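Local structure of LanC-like protein GCR2 (3T33) at residues A[57-62]-A[394-399]; A[80-85]-A[385-390]; A[86-91]-A[105-110]; A[137-142]-A[182-187]. The protein binds a zinc ion as a member of the lanthionine cyclase-like family and may play a role in abscisic acid signalling. One frame throughout, in Å; residues are numbered along the deposited sequence.

Contact 1. Residues A[57-62]-A[394-399]; sequences LSIKDK and GMAYML
Ile59 of helix 45-69 packs against Met395, Ala396 and Leu399 of helix 392-402. The two helices belong to the alpha/alpha toroid of the LanC-like family, where an outer ring of helices encloses an inner one. Here helix 45-69 lies on the outer side and helix 392-402 on the inner side. They run roughly antiparallel, with the axes of the short segments at 145° and 8.6 Å apart at their closest.

The contacts across the pair are apolar. Ile59 uses its two branches differently. Its CG2, anti to the backbone N, lies against Ala396 CB at 3.6 Å. The small methyl of Ala396 lets the backbones come near, and the CA atoms of Ile59 and Ala396 are 5.7 Å apart. The longer branch of Ile59 leaves beside the backbone N (chi1 -59°) and carries CD1 past Ala396 toward its larger neighbours. Met395 and Leu399 sit one helical turn apart, and both cross the Ile59 side chain at about a right angle. The extended Met395 chain brings its SD to 4.0 Å from Ile59 CD1. Tyr55 of helix 45-69 also touches both Met395 and Leu399.

Lys60 N lies 4.0 Å from Ala396 CB, while the charged end of Lys60 leads away. Its NZ makes a salt bridge with Asp103 and a weak hydrogen bond to Ser94. Helices 336-350 and 353-375 cover other sides of helix 392-402. At the far end of the Ile59 side chain, CD1 meets Leu399 CD2 at 3.6 Å.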
loop_
_atom_site.group_PDB
_atom_site.type_symbol
_atom_site.label_atom_id
_atom_site.label_comp_id
_atom_site.label_asym_id
_atom_site.label_seq_id
_atom_site.Cartn_x
_atom_site.Cartn_y
_atom_site.Cartn_z
ATOM N N LEU A 57 -17.874 -5.361 -4.114
ATOM C CA LEU A 57 -18.751 -6.087 -3.165
ATOM C C LEU A 57 -18.760 -7.570 -3.476
ATOM O O LEU A 57 -18.593 -8.398 -2.568
ATOM C CB LEU A 57 -20.147 -5.554 -3.139
ATOM C CG LEU A 57 -20.345 -4.153 -2.590
ATOM C CD1 LEU A 57 -21.851 -3.820 -2.582
ATOM C CD2 LEU A 57 -19.747 -3.975 -1.201
ATOM N N SER A 58 -18.852 -7.943 -4.739
ATOM C CA SER A 58 -18.790 -9.369 -5.005
ATOM C C SER A 58 -17.455 -9.921 -4.629
ATOM O O SER A 58 -17.452 -10.971 -4.050
ATOM C CB SER A 58 -19.109 -9.786 -6.440
ATOM O OG SER A 58 -19.929 -8.816 -7.093
ATOM N N ILE A 59 -16.326 -9.273 -4.970
ATOM C CA ILE A 59 -15.001 -9.806 -4.499
ATOM C C ILE A 59 -14.989 -9.925 -2.948
ATOM O O ILE A 59 -14.694 -10.980 -2.407
ATOM C CB ILE A 59 -13.780 -9.015 -5.034
ATOM C CG1 ILE A 59 -13.776 -9.037 -6.555
ATOM C CG2 ILE A 59 -12.394 -9.529 -4.473
ATOM C CD1 ILE A 59 -12.848 -7.940 -7.141
ATOM N N LYS A 60 -15.312 -8.827 -2.271
ATOM C CA LYS A 60 -15.346 -8.810 -0.814
ATOM C C LYS A 60 -16.113 -10.010 -0.270
ATOM O O LYS A 60 -15.633 -10.714 0.619
ATOM C CB LYS A 60 -15.975 -7.511 -0.308
ATOM C CG LYS A 60 -16.139 -7.447 1.202
ATOM C CD LYS A 60 -17.020 -6.279 1.613
ATOM C CE LYS A 60 -18.486 -6.682 1.662
ATOM N NZ LYS A 60 -19.270 -5.817 2.585
ATOM N N ASP A 61 -17.305 -10.239 -0.810
ATOM C CA ASP A 61 -18.136 -11.359 -0.386
ATOM C C ASP A 61 -17.416 -12.685 -0.600
ATOM O O ASP A 61 -17.400 -13.545 0.281
ATOM C CB ASP A 61 -19.467 -11.355 -1.139
ATOM C CG ASP A 61 -20.478 -10.403 -0.531
ATOM O OD1 ASP A 61 -20.102 -9.639 0.383
ATOM O OD2 ASP A 61 -21.648 -10.419 -0.966
ATOM N N LYS A 62 -16.819 -12.844 -1.777
ATOM C CA LYS A 62 -16.088 -14.063 -2.106
ATOM C C LYS A 62 -14.943 -14.293 -1.126
ATOM O O LYS A 62 -14.712 -15.417 -0.680
ATOM C CB LYS A 62 -15.550 -13.995 -3.537
ATOM C CG LYS A 62 -14.637 -15.150 -3.913
ATOM C CD LYS A 62 -15.361 -16.483 -3.805
ATOM C CE LYS A 62 -14.743 -17.522 -4.727
ATOM N NZ LYS A 62 -15.079 -18.910 -4.305
ATOM N N GLY A 394 -7.005 -7.708 -2.181
ATOM C CA GLY A 394 -6.353 -6.393 -2.375
ATOM C C GLY A 394 -6.938 -5.626 -3.574
ATOM O O GLY A 394 -6.941 -4.339 -3.626
ATOM N N MET A 395 -7.437 -6.397 -4.516
ATOM C CA MET A 395 -8.194 -5.845 -5.690
ATOM C C MET A 395 -9.472 -5.277 -5.194
ATOM O O MET A 395 -9.795 -4.155 -5.535
ATOM C CB MET A 395 -8.487 -6.927 -6.713
ATOM C CG MET A 395 -9.077 -6.401 -8.021
ATOM S SD MET A 395 -9.380 -7.731 -9.181
ATOM C CE MET A 395 -10.431 -6.895 -10.377
ATOM N N ALA A 396 -10.207 -6.010 -4.346
ATOM C CA ALA A 396 -11.426 -5.380 -3.742
ATOM C C ALA A 396 -11.096 -4.124 -2.951
ATOM O O ALA A 396 -11.860 -3.170 -2.943
ATOM C CB ALA A 396 -12.187 -6.361 -2.807
ATOM N N TYR A 397 -9.953 -4.139 -2.267
ATOM C CA TYR A 397 -9.586 -3.046 -1.414
ATOM C C TYR A 397 -9.324 -1.806 -2.286
ATOM O O TYR A 397 -9.754 -0.701 -1.992
ATOM C CB TYR A 397 -8.322 -3.456 -0.619
ATOM C CG TYR A 397 -7.986 -2.473 0.461
ATOM C CD1 TYR A 397 -7.376 -1.229 0.162
ATOM C CD2 TYR A 397 -8.263 -2.774 1.792
ATOM C CE1 TYR A 397 -7.089 -0.304 1.206
ATOM C CE2 TYR A 397 -7.989 -1.860 2.819
ATOM C CZ TYR A 397 -7.429 -0.625 2.531
ATOM O OH TYR A 397 -7.169 0.253 3.599
ATOM N N MET A 398 -8.630 -2.019 -3.382
ATOM C CA MET A 398 -8.273 -0.944 -4.291
ATOM C C MET A 398 -9.578 -0.411 -4.929
ATOM O O MET A 398 -9.805 0.820 -5.014
ATOM C CB MET A 398 -7.261 -1.474 -5.337
ATOM C CG MET A 398 -6.739 -0.426 -6.326
ATOM S SD MET A 398 -7.976 -0.156 -7.559
ATOM C CE MET A 398 -7.710 -1.604 -8.558
ATOM N N LEU A 399 -10.458 -1.333 -5.290
ATOM C CA LEU A 399 -11.710 -0.966 -5.955
ATOM C C LEU A 399 -12.557 -0.060 -5.064
ATOM O O LEU A 399 -13.034 1.051 -5.504
ATOM C CB LEU A 399 -12.496 -2.204 -6.386
ATOM C CG LEU A 399 -12.382 -2.856 -7.772
ATOM C CD1 LEU A 399 -11.236 -2.314 -8.616
ATOM C CD2 LEU A 399 -12.479 -4.451 -7.721
#

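Contact 2. Residues A[80-85]-A[385-390]; sequences LYTGVL and PFSLFE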
loop_
_atom_site.group_PDB
_atom_site.type_symbol
_atom_site.label_atom_id
_atom_site.label_comp_id
_atom_site.label_asym_id
_atom_site.label_seq_id
_atom_site.Cartn_x
_atom_site.Cartn_y
_atom_site.Cartn_z
ATOM N N LEU A 80 -1.853 -9.495 8.297
ATOM C CA LEU A 80 -2.584 -8.668 7.310
ATOM C C LEU A 80 -2.278 -9.127 5.901
ATOM O O LEU A 80 -3.161 -9.152 5.017
ATOM C CB LEU A 80 -2.231 -7.186 7.485
ATOM C CG LEU A 80 -3.052 -6.190 6.689
ATOM C CD1 LEU A 80 -4.417 -5.926 7.349
ATOM C CD2 LEU A 80 -2.258 -4.860 6.468
ATOM N N TYR A 81 -1.015 -9.528 5.746
ATOM C CA TYR A 81 -0.336 -9.756 4.468
ATOM C C TYR A 81 -0.948 -10.913 3.730
ATOM O O TYR A 81 -1.336 -10.760 2.548
ATOM C CB TYR A 81 1.154 -10.069 4.719
ATOM C CG TYR A 81 1.938 -10.128 3.447
ATOM C CD1 TYR A 81 2.117 -11.313 2.781
ATOM C CD2 TYR A 81 2.458 -8.963 2.882
ATOM C CE1 TYR A 81 2.786 -11.339 1.594
ATOM C CE2 TYR A 81 3.124 -8.981 1.730
ATOM C CZ TYR A 81 3.273 -10.151 1.077
ATOM O OH TYR A 81 3.968 -10.148 -0.073
ATOM N N THR A 82 -1.064 -12.067 4.402
ATOM C CA THR A 82 -1.728 -13.217 3.792
ATOM C C THR A 82 -2.844 -13.827 4.653
ATOM O O THR A 82 -3.615 -14.646 4.187
ATOM C CB THR A 82 -0.727 -14.321 3.330
ATOM O OG1 THR A 82 0.221 -14.623 4.378
ATOM C CG2 THR A 82 0.028 -13.866 2.120
ATOM N N GLY A 83 -2.945 -13.430 5.900
ATOM C CA GLY A 83 -3.873 -14.114 6.794
ATOM C C GLY A 83 -5.196 -13.400 6.960
ATOM O O GLY A 83 -5.617 -12.547 6.107
ATOM N N VAL A 84 -5.833 -13.668 8.085
ATOM C CA VAL A 84 -7.212 -13.337 8.229
ATOM C C VAL A 84 -7.408 -11.856 8.562
ATOM O O VAL A 84 -8.462 -11.293 8.320
ATOM C CB VAL A 84 -7.895 -14.310 9.243
ATOM C CG1 VAL A 84 -9.267 -13.785 9.657
ATOM C CG2 VAL A 84 -7.996 -15.694 8.609
ATOM N N LEU A 85 -6.364 -11.224 9.075
ATOM C CA LEU A 85 -6.417 -9.814 9.317
ATOM C C LEU A 85 -6.595 -9.016 7.991
ATOM O O LEU A 85 -7.233 -7.970 7.993
ATOM C CB LEU A 85 -5.176 -9.321 10.101
ATOM C CG LEU A 85 -5.492 -7.972 10.776
ATOM C CD1 LEU A 85 -6.450 -8.069 12.032
ATOM C CD2 LEU A 85 -4.242 -7.197 11.143
ATOM N N PRO A 385 -4.888 -16.899 -2.806
ATOM C CA PRO A 385 -5.677 -16.174 -3.816
ATOM C C PRO A 385 -6.716 -15.198 -3.206
ATOM O O PRO A 385 -7.261 -14.334 -3.929
ATOM C CB PRO A 385 -6.336 -17.312 -4.642
ATOM C CG PRO A 385 -6.347 -18.534 -3.619
ATOM C CD PRO A 385 -5.060 -18.369 -2.901
ATOM N N PHE A 386 -6.963 -15.309 -1.908
ATOM C CA PHE A 386 -7.904 -14.425 -1.275
ATOM C C PHE A 386 -7.279 -13.538 -0.229
ATOM O O PHE A 386 -7.998 -12.910 0.548
ATOM C CB PHE A 386 -9.127 -15.214 -0.709
ATOM C CG PHE A 386 -9.680 -16.146 -1.687
ATOM C CD1 PHE A 386 -10.483 -15.685 -2.709
ATOM C CD2 PHE A 386 -9.281 -17.473 -1.689
ATOM C CE1 PHE A 386 -10.945 -16.566 -3.699
ATOM C CE2 PHE A 386 -9.711 -18.365 -2.671
ATOM C CZ PHE A 386 -10.542 -17.928 -3.676
ATOM N N SER A 387 -5.948 -13.474 -0.198
ATOM C CA SER A 387 -5.310 -12.570 0.732
ATOM C C SER A 387 -5.397 -11.075 0.315
ATOM O O SER A 387 -5.688 -10.731 -0.852
ATOM C CB SER A 387 -3.852 -12.969 0.885
ATOM O OG SER A 387 -3.170 -12.921 -0.356
ATOM N N LEU A 388 -5.128 -10.202 1.274
ATOM C CA LEU A 388 -5.010 -8.815 1.025
ATOM C C LEU A 388 -3.795 -8.507 0.116
ATOM O O LEU A 388 -3.952 -7.822 -0.906
ATOM C CB LEU A 388 -4.889 -8.093 2.346
ATOM C CG LEU A 388 -5.598 -6.731 2.541
ATOM C CD1 LEU A 388 -4.647 -5.677 3.119
ATOM C CD2 LEU A 388 -6.352 -6.188 1.303
ATOM N N PHE A 389 -2.586 -8.994 0.455
ATOM C CA PHE A 389 -1.391 -8.591 -0.302
ATOM C C PHE A 389 -1.049 -9.364 -1.567
ATOM O O PHE A 389 -0.258 -8.905 -2.374
ATOM C CB PHE A 389 -0.174 -8.378 0.591
ATOM C CG PHE A 389 -0.143 -7.010 1.275
ATOM C CD1 PHE A 389 -1.076 -6.678 2.252
ATOM C CD2 PHE A 389 0.835 -6.066 0.938
ATOM C CE1 PHE A 389 -1.078 -5.401 2.844
ATOM C CE2 PHE A 389 0.871 -4.805 1.546
ATOM C CZ PHE A 389 -0.108 -4.452 2.500
ATOM N N GLU A 390 -1.703 -10.483 -1.808
ATOM C CA GLU A 390 -1.332 -11.320 -2.938
ATOM C C GLU A 390 -2.526 -11.627 -3.782
ATOM O O GLU A 390 -2.407 -11.741 -5.014
ATOM C CB GLU A 390 -0.765 -12.643 -2.466
ATOM C CG GLU A 390 0.649 -12.553 -1.920
ATOM C CD GLU A 390 1.222 -13.910 -1.416
ATOM O OE1 GLU A 390 0.442 -14.904 -1.277
ATOM O OE2 GLU A 390 2.463 -13.952 -1.156
HETATM O O HOH W 1 -4.449 -11.110 3.774
#
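The Phe389 side chain crosses Tyr81 at about a right angle, and every part of it up to CE1 meets that residue or Leu80. Its CB is 3.3 Å from Tyr81 O and sits over one face of the Tyr81 ring. This is a CH-pi contact, CB 3.7 Å from the ring centroid and 20° off the normal. CG lies 3.6 Å from Tyr81 CD2. CD2 stays near Tyr81 CE2 and CD1 near Tyr81 CA. Further out, CE1 reaches Leu80 CD2 at 3.8 Å. The Tyr81 and Phe389 ring planes are 23° apart but slid, so the rings barely overlap.

The segments are the loops leading into helices 84-98 and 392-402. Gly83 and Gly86 have the GxxG spacing seen in LanC-like proteins; a second such pair, Gly391 and Gly394, follows segment 385-390. Tyr81 touches the zinc ligand Cys333, and the Phe389 backbone hydrogen-bonds to Cys333. A hydrogen bond from Phe389 N to Tyr81 O (3.0 Å) joins the loops. A water donates to Leu80 O and Gly83 O and accepts from Leu388 N. Glu390 OE2 lies at the edge of the Tyr81 ring. Glu390 OE1, hydrogen-bonded to Arg384 N, is 3.6 Å from Thr82 CG2.

Contact 3. Residues A[86-91]-A[105-110]; sequences GTAYLL and KLCLEN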
loop_
_atom_site.group_PDB
_atom_site.type_symbol
_atom_site.label_atom_id
_atom_site.label_comp_id
_atom_site.label_asym_id
_atom_site.label_seq_id
_atom_site.Cartn_x
_atom_site.Cartn_y
_atom_site.Cartn_z
ATOM N N GLY A 86 -6.032 -9.519 6.897
ATOM C CA GLY A 86 -6.300 -8.986 5.548
ATOM C C GLY A 86 -7.788 -8.890 5.284
ATOM O O GLY A 86 -8.283 -7.896 4.777
ATOM N N THR A 87 -8.529 -9.883 5.721
ATOM C CA THR A 87 -9.970 -9.889 5.533
ATOM C C THR A 87 -10.640 -8.878 6.424
ATOM O O THR A 87 -11.490 -8.113 5.934
ATOM C CB THR A 87 -10.523 -11.316 5.790
ATOM O OG1 THR A 87 -9.948 -12.191 4.804
ATOM C CG2 THR A 87 -12.013 -11.350 5.707
ATOM N N ALA A 88 -10.251 -8.825 7.709
ATOM C CA ALA A 88 -10.784 -7.826 8.586
ATOM C C ALA A 88 -10.549 -6.410 8.032
ATOM O O ALA A 88 -11.412 -5.518 8.126
ATOM C CB ALA A 88 -10.125 -7.951 10.015
ATOM N N TYR A 89 -9.362 -6.172 7.498
ATOM C CA TYR A 89 -9.044 -4.836 6.999
ATOM C C TYR A 89 -9.877 -4.473 5.792
ATOM O O TYR A 89 -10.341 -3.358 5.640
ATOM C CB TYR A 89 -7.514 -4.710 6.724
ATOM C CG TYR A 89 -7.028 -3.289 6.788
ATOM C CD1 TYR A 89 -7.584 -2.345 7.655
ATOM C CD2 TYR A 89 -6.062 -2.848 5.895
ATOM C CE1 TYR A 89 -7.133 -0.999 7.646
ATOM C CE2 TYR A 89 -5.620 -1.551 5.886
ATOM C CZ TYR A 89 -6.125 -0.631 6.756
ATOM O OH TYR A 89 -5.589 0.660 6.634
ATOM N N LEU A 90 -10.087 -5.438 4.938
ATOM C CA LEU A 90 -10.944 -5.230 3.765
ATOM C C LEU A 90 -12.374 -4.866 4.226
ATOM O O LEU A 90 -13.054 -4.012 3.615
ATOM C CB LEU A 90 -10.915 -6.472 2.882
ATOM C CG LEU A 90 -12.007 -6.446 1.763
ATOM C CD1 LEU A 90 -11.809 -5.266 0.784
ATOM C CD2 LEU A 90 -12.039 -7.818 1.011
ATOM N N LEU A 91 -12.819 -5.518 5.319
ATOM C CA LEU A 91 -14.140 -5.300 5.907
ATOM C C LEU A 91 -14.221 -3.955 6.536
ATOM O O LEU A 91 -15.262 -3.257 6.446
ATOM C CB LEU A 91 -14.456 -6.413 6.931
ATOM C CG LEU A 91 -14.984 -7.669 6.230
ATOM C CD1 LEU A 91 -14.897 -8.820 7.169
ATOM C CD2 LEU A 91 -16.439 -7.441 5.831
ATOM N N LYS A 105 -18.657 -5.050 12.471
ATOM C CA LYS A 105 -18.808 -6.148 13.425
ATOM C C LYS A 105 -18.044 -7.343 12.950
ATOM O O LYS A 105 -17.382 -8.003 13.722
ATOM C CB LYS A 105 -20.297 -6.508 13.662
ATOM C CG LYS A 105 -20.862 -5.786 14.882
ATOM C CD LYS A 105 -22.350 -5.494 14.768
ATOM C CE LYS A 105 -22.693 -4.181 15.477
ATOM N NZ LYS A 105 -23.634 -3.293 14.643
ATOM N N LEU A 106 -18.154 -7.651 11.677
ATOM C CA LEU A 106 -17.546 -8.865 11.221
ATOM C C LEU A 106 -16.025 -8.671 11.360
ATOM O O LEU A 106 -15.307 -9.594 11.799
ATOM C CB LEU A 106 -17.933 -9.157 9.775
ATOM C CG LEU A 106 -17.427 -10.538 9.347
ATOM C CD1 LEU A 106 -17.977 -11.587 10.358
ATOM C CD2 LEU A 106 -17.833 -10.879 7.907
ATOM N N CYS A 107 -15.574 -7.470 10.951
ATOM C CA CYS A 107 -14.217 -6.984 11.155
ATOM C C CYS A 107 -13.704 -7.397 12.524
ATOM O O CYS A 107 -12.744 -8.150 12.629
ATOM C CB CYS A 107 -14.153 -5.442 11.039
ATOM S SG CYS A 107 -12.438 -4.804 11.390
ATOM N N LEU A 108 -14.395 -6.923 13.555
ATOM C CA LEU A 108 -14.003 -7.191 14.936
ATOM C C LEU A 108 -14.013 -8.647 15.324
ATOM O O LEU A 108 -13.194 -9.065 16.143
ATOM C CB LEU A 108 -14.860 -6.398 15.914
ATOM C CG LEU A 108 -14.382 -4.954 15.941
ATOM C CD1 LEU A 108 -15.415 -4.120 16.636
ATOM C CD2 LEU A 108 -13.042 -4.824 16.609
ATOM N N GLU A 109 -14.926 -9.411 14.742
ATOM C CA GLU A 109 -14.899 -10.836 14.971
ATOM C C GLU A 109 -13.648 -11.447 14.356
ATOM O O GLU A 109 -13.040 -12.326 14.970
ATOM C CB GLU A 109 -16.128 -11.546 14.405
ATOM C CG GLU A 109 -17.402 -10.969 14.831
ATOM C CD GLU A 109 -18.568 -11.900 14.561
ATOM O OE1 GLU A 109 -18.393 -12.977 13.907
ATOM O OE2 GLU A 109 -19.668 -11.541 15.058
ATOM N N ASN A 110 -13.285 -11.008 13.140
ATOM C CA ASN A 110 -12.050 -11.508 12.523
ATOM C C ASN A 110 -10.807 -11.142 13.344
ATOM O O ASN A 110 -9.878 -11.947 13.422
ATOM C CB ASN A 110 -11.863 -10.935 11.136
ATOM C CG ASN A 110 -12.876 -11.472 10.119
ATOM O OD1 ASN A 110 -12.678 -11.294 8.929
ATOM N ND2 ASN A 110 -13.931 -12.131 10.574
#
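An antiparallel helical hairpin, the building element of the alpha/alpha toroid, is closed here by Ala88 and Leu91 of helix 84-98 against Leu106, Cys107 and Asn110 of helix 101-118. The first helix lies on the inner side of the toroid and the second on the outer side. A short turn joins them. The axes of the segments are 8.2 Å apart at an angle of 162°.

The backbones come nearest at Ala88 and Cys107, whose CA atoms are 4.4 Å apart. Small side chains allow this. Ala88 CB rests on Asn110 CB at 3.6 Å. The Cys107 side chain is turned with SG anti to the backbone N (chi1 177°), which carries the sulfur alongside Ala88; SG is 3.5 Å from Ala88 O. One turn further along helix 84-98, Leu91 takes over. Its CD1 lies against the branch of Leu106, 3.7 Å from CD2. Trp68 and Val64 of helix 45-69 also touch Leu106.

Asn110 turns the OD1 side of its amide toward helix 84-98. Its OD1 lies 3.3 Å from Thr87 CG2, the two side chains crossing at about a right angle, and 3.8 Å from Leu91 CD1. The Thr87 methyl faces Asn110, while its hydroxyl makes a hydrogen bond with Thr67 OG1.

Close packing of carbon and sulfur therefore carries this interface. Asn110 OD1 is buried by it and has no hydrogen-bonding partner in the model. The oxygen faces methyl groups of Thr87 and Leu91, probably an unfavourable setting for a polar atom.

Contact 4. Residues A[137-142]-A[182-187]; sequences GAVAAK and LFLNKH
Val139 of helix 130-144 points its two methyls at Phe183, Leu184 and His187 of helix 174-188. CG2 does most of the touching. It is 3.7 Å from Leu184 CD1, 3.7 Å from His187 CB and 3.8 Å from Phe183 CE1. CG1 extends toward the imidazole, with His187 ND1 3.7 Å away.

The three partners approach in different ways. Leu184 lies alongside Val139, and the two side chains slide past each other in opposite directions. Its CD1 goes on to meet Ala138 CB at 3.8 Å, so one methyl fits against two residues of the facing helix. His187 crosses Val139 at about a right angle. Phe183 starts off to the flank, and its CG, anti to the backbone N (chi1 169°), swings the ring back toward Val139.

Phe183 and His187 also pack on each other, one turn apart on their helix. Phe183 CZ lies 4.1 Å above the centre of the His187 ring, while His187 CD2 lies over the rim of one Phe183 face. Phe126 and Trp179 add further rings beside Phe183. On another side of helix 130-144, Ala140 packs on helix 101-118.

The segment axes are nearly parallel, at 12°, and 10.0 Å apart, a spacing bridged by Val139 from one side and Phe183, Leu184 and His187 from the other. Near-parallel neighbours of this kind are what successive inner helices form in the alpha/alpha toroid of LanC-like proteins.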
loop_
_atom_site.group_PDB
_atom_site.type_symbol
_atom_site.label_atom_id
_atom_site.label_comp_id
_atom_site.label_asym_id
_atom_site.label_seq_id
_atom_site.Cartn_x
_atom_site.Cartn_y
_atom_site.Cartn_z
ATOM N N GLY A 137 -7.742 -3.650 15.721
ATOM C CA GLY A 137 -8.700 -3.953 16.789
ATOM C C GLY A 137 -9.115 -2.679 17.460
ATOM O O GLY A 137 -10.313 -2.437 17.617
ATOM N N ALA A 138 -8.122 -1.873 17.877
ATOM C CA ALA A 138 -8.380 -0.673 18.653
ATOM C C ALA A 138 -9.137 0.395 17.835
ATOM O O ALA A 138 -9.958 1.101 18.350
ATOM C CB ALA A 138 -7.033 -0.067 19.190
ATOM N N VAL A 139 -8.856 0.468 16.542
ATOM C CA VAL A 139 -9.496 1.472 15.686
ATOM C C VAL A 139 -10.937 1.038 15.414
ATOM O O VAL A 139 -11.869 1.810 15.576
ATOM C CB VAL A 139 -8.641 1.741 14.401
ATOM C CG1 VAL A 139 -9.428 2.598 13.423
ATOM C CG2 VAL A 139 -7.304 2.458 14.779
ATOM N N ALA A 140 -11.112 -0.226 15.042
ATOM C CA ALA A 140 -12.446 -0.784 14.792
ATOM C C ALA A 140 -13.334 -0.651 16.026
ATOM O O ALA A 140 -14.469 -0.255 15.888
ATOM C CB ALA A 140 -12.375 -2.207 14.281
ATOM N N ALA A 141 -12.789 -0.896 17.222
ATOM C CA ALA A 141 -13.524 -0.699 18.503
ATOM C C ALA A 141 -13.908 0.735 18.798
ATOM O O ALA A 141 -14.974 1.001 19.347
ATOM C CB ALA A 141 -12.742 -1.300 19.715
ATOM N N LYS A 142 -13.002 1.652 18.494
ATOM C CA LYS A 142 -13.299 3.066 18.597
ATOM C C LYS A 142 -14.458 3.412 17.640
ATOM O O LYS A 142 -15.367 4.131 18.013
ATOM C CB LYS A 142 -12.038 3.924 18.300
ATOM C CG LYS A 142 -11.937 5.262 19.074
ATOM C CD LYS A 142 -12.170 5.050 20.581
ATOM C CE LYS A 142 -11.989 6.303 21.441
ATOM N NZ LYS A 142 -12.267 5.929 22.872
ATOM N N LEU A 182 1.991 5.104 14.293
ATOM C CA LEU A 182 1.490 6.286 13.567
ATOM C C LEU A 182 0.049 6.065 13.127
ATOM O O LEU A 182 -0.773 6.872 13.359
ATOM C CB LEU A 182 2.368 6.572 12.393
ATOM C CG LEU A 182 3.798 6.978 12.792
ATOM C CD1 LEU A 182 4.731 6.920 11.623
ATOM C CD2 LEU A 182 3.805 8.398 13.486
ATOM N N PHE A 183 -0.250 4.890 12.618
ATOM C CA PHE A 183 -1.579 4.551 12.185
ATOM C C PHE A 183 -2.593 4.600 13.340
ATOM O O PHE A 183 -3.657 5.225 13.242
ATOM C CB PHE A 183 -1.538 3.143 11.574
ATOM C CG PHE A 183 -2.893 2.548 11.310
ATOM C CD1 PHE A 183 -3.580 1.875 12.329
ATOM C CD2 PHE A 183 -3.487 2.649 10.022
ATOM C CE1 PHE A 183 -4.879 1.282 12.097
ATOM C CE2 PHE A 183 -4.767 2.031 9.757
ATOM C CZ PHE A 183 -5.464 1.342 10.793
ATOM N N LEU A 184 -2.248 3.970 14.448
ATOM C CA LEU A 184 -3.110 3.990 15.606
ATOM C C LEU A 184 -3.384 5.412 16.093
ATOM O O LEU A 184 -4.566 5.800 16.337
ATOM C CB LEU A 184 -2.530 3.146 16.734
ATOM C CG LEU A 184 -3.437 3.071 17.950
ATOM C CD1 LEU A 184 -4.833 2.623 17.586
ATOM C CD2 LEU A 184 -2.865 2.132 19.036
ATOM N N ASN A 185 -2.314 6.196 16.233
ATOM C CA ASN A 185 -2.447 7.578 16.755
ATOM C C ASN A 185 -3.275 8.508 15.817
ATOM O O ASN A 185 -4.130 9.260 16.260
ATOM C CB ASN A 185 -1.047 8.184 17.095
ATOM C CG ASN A 185 -0.448 7.630 18.483
ATOM O OD1 ASN A 185 -0.996 6.727 19.125
ATOM N ND2 ASN A 185 0.637 8.212 18.918
ATOM N N LYS A 186 -2.977 8.458 14.536
ATOM C CA LYS A 186 -3.687 9.258 13.542
ATOM C C LYS A 186 -5.204 8.982 13.612
ATOM O O LYS A 186 -6.001 9.910 13.742
ATOM C CB LYS A 186 -3.105 8.898 12.158
ATOM C CG LYS A 186 -3.933 9.331 10.941
ATOM C CD LYS A 186 -3.379 10.626 10.314
ATOM C CE LYS A 186 -3.691 10.753 8.802
ATOM N NZ LYS A 186 -2.617 11.532 8.080
ATOM N N HIS A 187 -5.580 7.707 13.583
ATOM C CA HIS A 187 -6.952 7.284 13.595
ATOM C C HIS A 187 -7.723 7.578 14.858
ATOM O O HIS A 187 -8.874 8.053 14.772
ATOM C CB HIS A 187 -7.071 5.799 13.260
ATOM C CG HIS A 187 -6.902 5.496 11.802
ATOM N ND1 HIS A 187 -7.935 5.030 11.018
ATOM C CD2 HIS A 187 -5.834 5.636 10.973
ATOM C CE1 HIS A 187 -7.506 4.867 9.776
ATOM N NE2 HIS A 187 -6.235 5.222 9.723
#

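In the fold
Contacts 1, 2 and 3 form one cluster, with centres 12 to 13 Å apart. Contact 4 lies further round the ring, 14 Å from contact 3 and 22 Å from contact 1, centre to centre. Contacts 2 and 3 share helix 84-98. Contact 3 touches contact 4 through Tyr89 on Phe183 and Leu108 on Ala140. Contacts 1 and 2 join early parts of the chain to its C-terminal part, contact 2 nested inside contact 1; contacts 3 and 4 follow in series inside both. Contact 1 pairs helix 45-69 with the last helix, 392-402, consistent with closing the toroid. Of the four, contact 2 lies next to the zinc site formed by Cys288, Cys333 and His334.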